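Member of DUF4221 family (Bacteroides vulgatus, PDB 3S9J) is of unknown function but folds as a six-bladed beta-propeller of the DUF4221 family, built from four-stranded antiparallel sheets set round a central axis. Local coordinates at residues 128-131 with 137-140; 211-216 with 222-227. All blocks are in the same frame, centred on the assembly; numbering follows the deposited sequence.

How the contacts relate
Contacts 1 and 2 belong to successive blades of the six-bladed propeller. Contact 1 lies about 8 Å from the centre of the chain, where the loop entering the blade of strands 139-141 to 177-183 meets the residues leading into that blade's innermost strand. Contact 2 is the hairpin of the two middle strands, 211-216 and 221-225, in the following blade, its centre about 14 Å from the centre of the chain. The two centres are about 15 Å apart, yet the blades touch: CE1 of F139 rests 3.8 Å from CD1 of L212. F139 also stacks on Y205 of the innermost strand 201-206. Neither contact includes a sodium-binding residue.

Contact 1: 128-131 with 137-140; sequences LSFG and PAFI
F130 meets A138 where the loop ahead of strand 139-141 runs past the residues leading into that strand. The CB of F130 lies 4.0 Å from the methyl CB of A138 and 4.1 Å from the backbone C of P137, so the side chain starts against the junction of P137 and A138. CG is 4.1 Å from CB of A138, and CD2 comes nearest, 3.9 Å from the same CB. Beyond CD2 the ring leads away from 137-140. A chi1 of 38° puts CG between the backbone N and the carbonyl carbon, a turn that brings one ortho carbon against the methyl while the rest of the ring leads off to I145 and L147 of strand 144-148 and to R85. The methyl approaches obliquely. Alanine suits its place because its single carbon points toward F130 and also touches I145 and L147; phenylalanine supplies the broad apolar surface that links the loop to strand 144-148. P137, whose CB is directed away from 128-131, packs instead on Y203 and D204 of the next blade.

The side-chain contact is thus apolar, burying a modest 131 Å², and the two segments share no hydrogen bond. Polar backbone atoms are served from elsewhere, P137 O by R85 and A138 N by the hydroxyl of Y203, which implies that packing joins two parts of the loop while flanking blades hold the residues that lead into strand 139-141.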
loop_
_atom_site.group_PDB
_atom_site.type_symbol
_atom_site.label_atom_id
_atom_site.label_comp_id
_atom_site.label_asym_id
_atom_site.label_seq_id
_atom_site.Cartn_x
_atom_site.Cartn_y
_atom_site.Cartn_z
ATOM N N LEU A 128 5.889 11.209 -5.834
ATOM C CA LEU A 128 4.570 10.814 -6.362
ATOM C C LEU A 128 4.481 9.309 -6.361
ATOM O O LEU A 128 5.247 8.646 -7.074
ATOM C CB LEU A 128 4.418 11.249 -7.812
ATOM C CG LEU A 128 4.532 12.721 -8.069
ATOM C CD1 LEU A 128 4.365 12.956 -9.573
ATOM C CD2 LEU A 128 3.479 13.431 -7.231
ATOM N N SER A 129 3.570 8.763 -5.573
ATOM C CA SER A 129 3.414 7.330 -5.555
ATOM C C SER A 129 2.041 6.907 -5.095
ATOM O O SER A 129 1.361 7.624 -4.347
ATOM C CB SER A 129 4.472 6.684 -4.622
ATOM O OG SER A 129 4.370 5.259 -4.656
ATOM N N PHE A 130 1.654 5.750 -5.598
ATOM C CA PHE A 130 0.572 4.944 -5.053
ATOM C C PHE A 130 0.912 3.497 -5.421
ATOM O O PHE A 130 1.717 3.240 -6.339
ATOM C CB PHE A 130 -0.842 5.386 -5.501
ATOM C CG PHE A 130 -0.955 5.847 -6.932
ATOM C CD1 PHE A 130 -1.051 4.946 -7.972
ATOM C CD2 PHE A 130 -1.076 7.207 -7.228
ATOM C CE1 PHE A 130 -1.167 5.407 -9.288
ATOM C CE2 PHE A 130 -1.202 7.652 -8.538
ATOM C CZ PHE A 130 -1.264 6.746 -9.559
ATOM N N GLY A 131 0.355 2.561 -4.678
ATOM C CA GLY A 131 0.735 1.157 -4.834
ATOM C C GLY A 131 0.230 0.311 -3.697
ATOM O O GLY A 131 -0.554 0.772 -2.867
ATOM N N PRO A 137 -3.436 3.293 -1.876
ATOM C CA PRO A 137 -4.160 3.119 -3.133
ATOM C C PRO A 137 -4.477 4.407 -3.880
ATOM O O PRO A 137 -4.985 4.332 -5.002
ATOM C CB PRO A 137 -5.485 2.485 -2.684
ATOM C CG PRO A 137 -5.662 3.012 -1.283
ATOM C CD PRO A 137 -4.291 2.983 -0.715
ATOM N N ALA A 138 -4.217 5.543 -3.238
ATOM C CA ALA A 138 -4.767 6.847 -3.624
ATOM C C ALA A 138 -6.277 6.748 -3.564
ATOM O O ALA A 138 -6.850 5.683 -3.297
ATOM C CB ALA A 138 -4.283 7.294 -4.988
ATOM N N PHE A 139 -6.958 7.868 -3.806
ATOM C CA PHE A 139 -8.390 7.862 -3.903
ATOM C C PHE A 139 -8.832 9.087 -4.725
ATOM O O PHE A 139 -8.049 10.046 -4.935
ATOM C CB PHE A 139 -9.090 7.794 -2.542
ATOM C CG PHE A 139 -8.775 8.951 -1.600
ATOM C CD1 PHE A 139 -7.662 8.903 -0.771
ATOM C CD2 PHE A 139 -9.594 10.067 -1.540
ATOM C CE1 PHE A 139 -7.368 9.963 0.089
ATOM C CE2 PHE A 139 -9.310 11.136 -0.661
ATOM C CZ PHE A 139 -8.204 11.060 0.160
ATOM N N ILE A 140 -10.036 9.003 -5.246
ATOM C CA ILE A 140 -10.577 10.062 -6.116
ATOM C C ILE A 140 -11.835 10.596 -5.471
ATOM O O ILE A 140 -12.753 9.846 -5.138
ATOM C CB ILE A 140 -10.812 9.576 -7.568
ATOM C CG1 ILE A 140 -9.466 9.172 -8.203
ATOM C CG2 ILE A 140 -11.519 10.670 -8.452
ATOM C CD1 ILE A 140 -9.545 8.623 -9.607
#

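Contact 2: 211-216 with 222-227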
loop_
_atom_site.group_PDB
_atom_site.type_symbol
_atom_site.label_atom_id
_atom_site.label_comp_id
_atom_site.label_asym_id
_atom_site.label_seq_id
_atom_site.Cartn_x
_atom_site.Cartn_y
_atom_site.Cartn_z
ATOM N N ARG A 211 -14.618 7.941 3.782
ATOM C CA ARG A 211 -13.859 7.879 5.014
ATOM C C ARG A 211 -12.424 7.407 4.734
ATOM O O ARG A 211 -12.209 6.360 4.141
ATOM C CB ARG A 211 -14.571 6.921 5.984
ATOM C CG ARG A 211 -13.872 6.635 7.279
ATOM C CD ARG A 211 -14.783 5.860 8.223
ATOM N NE ARG A 211 -15.830 6.742 8.745
ATOM C CZ ARG A 211 -17.015 6.351 9.186
ATOM N NH1 ARG A 211 -17.352 5.068 9.198
ATOM N NH2 ARG A 211 -17.874 7.262 9.616
ATOM N N LEU A 212 -11.472 8.204 5.205
ATOM C CA LEU A 212 -10.052 7.951 5.055
ATOM C C LEU A 212 -9.536 7.412 6.372
ATOM O O LEU A 212 -9.821 7.971 7.427
ATOM C CB LEU A 212 -9.326 9.239 4.755
ATOM C CG LEU A 212 -7.795 9.212 4.676
ATOM C CD1 LEU A 212 -7.306 8.297 3.538
ATOM C CD2 LEU A 212 -7.285 10.657 4.488
ATOM N N VAL A 213 -8.745 6.350 6.295
ATOM C CA VAL A 213 -8.140 5.721 7.483
ATOM C C VAL A 213 -6.638 5.605 7.203
ATOM O O VAL A 213 -6.256 5.117 6.146
ATOM C CB VAL A 213 -8.746 4.323 7.752
ATOM C CG1 VAL A 213 -8.137 3.706 9.052
ATOM C CG2 VAL A 213 -10.297 4.414 7.801
ATOM N N CYS A 214 -5.806 6.113 8.114
ATOM C CA CYS A 214 -4.352 6.100 8.007
ATOM C C CYS A 214 -3.755 5.408 9.232
ATOM O O CYS A 214 -4.154 5.687 10.367
ATOM C CB CYS A 214 -3.774 7.489 7.935
ATOM S SG CYS A 214 -4.438 8.479 6.566
ATOM N N GLY A 215 -2.797 4.516 8.971
ATOM C CA GLY A 215 -2.089 3.767 10.005
ATOM C C GLY A 215 -0.586 3.973 9.882
ATOM O O GLY A 215 0.058 3.392 9.015
ATOM N N PHE A 216 -0.038 4.819 10.757
ATOM C CA PHE A 216 1.408 5.011 10.847
ATOM C C PHE A 216 2.035 3.704 11.292
ATOM O O PHE A 216 1.556 3.058 12.201
ATOM C CB PHE A 216 1.793 6.171 11.806
ATOM C CG PHE A 216 1.641 7.519 11.182
ATOM C CD1 PHE A 216 2.677 8.075 10.448
ATOM C CD2 PHE A 216 0.436 8.186 11.257
ATOM C CE1 PHE A 216 2.525 9.280 9.825
ATOM C CE2 PHE A 216 0.256 9.380 10.616
ATOM C CZ PHE A 216 1.308 9.953 9.917
ATOM N N LEU A 222 -4.996 4.129 14.804
ATOM C CA LEU A 222 -5.413 4.558 13.468
ATOM C C LEU A 222 -6.033 5.951 13.511
ATOM O O LEU A 222 -6.740 6.307 14.451
ATOM C CB LEU A 222 -6.458 3.602 12.894
ATOM C CG LEU A 222 -6.036 2.165 12.629
ATOM C CD1 LEU A 222 -7.273 1.345 12.208
ATOM C CD2 LEU A 222 -4.915 2.137 11.553
HETATM N N MSE A 223 -5.802 6.701 12.436
HETATM C CA MSE A 223 -6.313 8.047 12.256
HETATM C C MSE A 223 -7.420 7.973 11.228
HETATM O O MSE A 223 -7.253 7.351 10.168
HETATM C CB MSE A 223 -5.179 8.912 11.715
HETATM C CG MSE A 223 -5.409 10.374 11.760
HETATM SE SE MSE A 223 -4.048 11.223 10.670
HETATM C CE MSE A 223 -5.035 11.184 9.031
ATOM N N VAL A 224 -8.557 8.596 11.536
ATOM C CA VAL A 224 -9.730 8.528 10.673
ATOM C C VAL A 224 -10.313 9.917 10.469
ATOM O O VAL A 224 -10.387 10.710 11.402
ATOM C CB VAL A 224 -10.814 7.602 11.269
ATOM C CG1 VAL A 224 -12.102 7.576 10.385
ATOM C CG2 VAL A 224 -10.256 6.201 11.538
ATOM N N THR A 225 -10.727 10.211 9.242
ATOM C CA THR A 225 -11.427 11.452 8.957
ATOM C C THR A 225 -12.472 11.237 7.869
ATOM O O THR A 225 -12.232 10.525 6.914
ATOM C CB THR A 225 -10.467 12.608 8.544
ATOM O OG1 THR A 225 -11.230 13.815 8.327
ATOM C CG2 THR A 225 -9.697 12.270 7.336
ATOM N N ASP A 226 -13.634 11.850 8.054
ATOM C CA ASP A 226 -14.759 11.785 7.104
ATOM C C ASP A 226 -14.935 13.044 6.253
ATOM O O ASP A 226 -15.774 13.054 5.334
ATOM C CB ASP A 226 -16.067 11.552 7.871
ATOM C CG ASP A 226 -16.086 10.240 8.595
ATOM O OD1 ASP A 226 -15.313 9.333 8.228
ATOM O OD2 ASP A 226 -16.881 10.102 9.525
ATOM N N ASP A 227 -14.206 14.109 6.582
ATOM C CA ASP A 227 -14.316 15.389 5.861
ATOM C C ASP A 227 -12.939 15.938 5.447
ATOM O O ASP A 227 -12.813 17.103 5.101
ATOM C CB ASP A 227 -15.091 16.414 6.695
ATOM C CG ASP A 227 -14.404 16.767 8.011
ATOM O OD1 ASP A 227 -13.379 16.143 8.381
ATOM O OD2 ASP A 227 -14.909 17.683 8.684
#
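R211 and D226 lie side by side and point the same way at one end of an antiparallel hairpin, their guanidinium and carboxylate planes turned 35° apart. The arginine grips side-on: NE donates to OD1 of D226 at 2.7 Å, and NH2 to OD2 of D226 at 3.0 Å with a nearly straight N-H...O angle of 173°. Both oxygens are met on their syn side, though the donors sit somewhat out of the carboxylate plane. A bend at chi3 (-73°) in an otherwise extended chain swings the guanidinium round to the carboxylate, while the aliphatic part crosses V224, its CG 3.7 Å from CG1 of that valine. A leucine in place of R211 would probably leave D226 without this two-pronged partner and its carboxylate freer to turn. OD2 of D226 also forms a salt bridge with R232.

Along the strands, V213 and V224 sit side by side as a non-hydrogen-bonded pair, their side chains pointing the same way, CG1 of V213 lying 4.1 Å from CG2 of V224. L222 slants across V213 on this face, and its CD2 reaches over G215, 3.6 Å from CA, where a beta carbon would clash; glycine therefore fits. The other face carries L212, C214, M223 and T225. M223, a selenomethionine, bends at chi3 and brings its CE to 3.7 Å from SG of C214, whereas the CG2 of T225 meets CB of L212 and its OG1 bonds to H230 and K229. L212 and C214 pack on F167 of the preceding blade, V213 and V224 on F313.

Reciprocal backbone bonds join L212 with T225 and C214 with M223. The chemistry divides accordingly: backbone bonds and mostly apolar side chains on both faces bind the blade's two middle strands, and the charged pair clasps the partly exposed end.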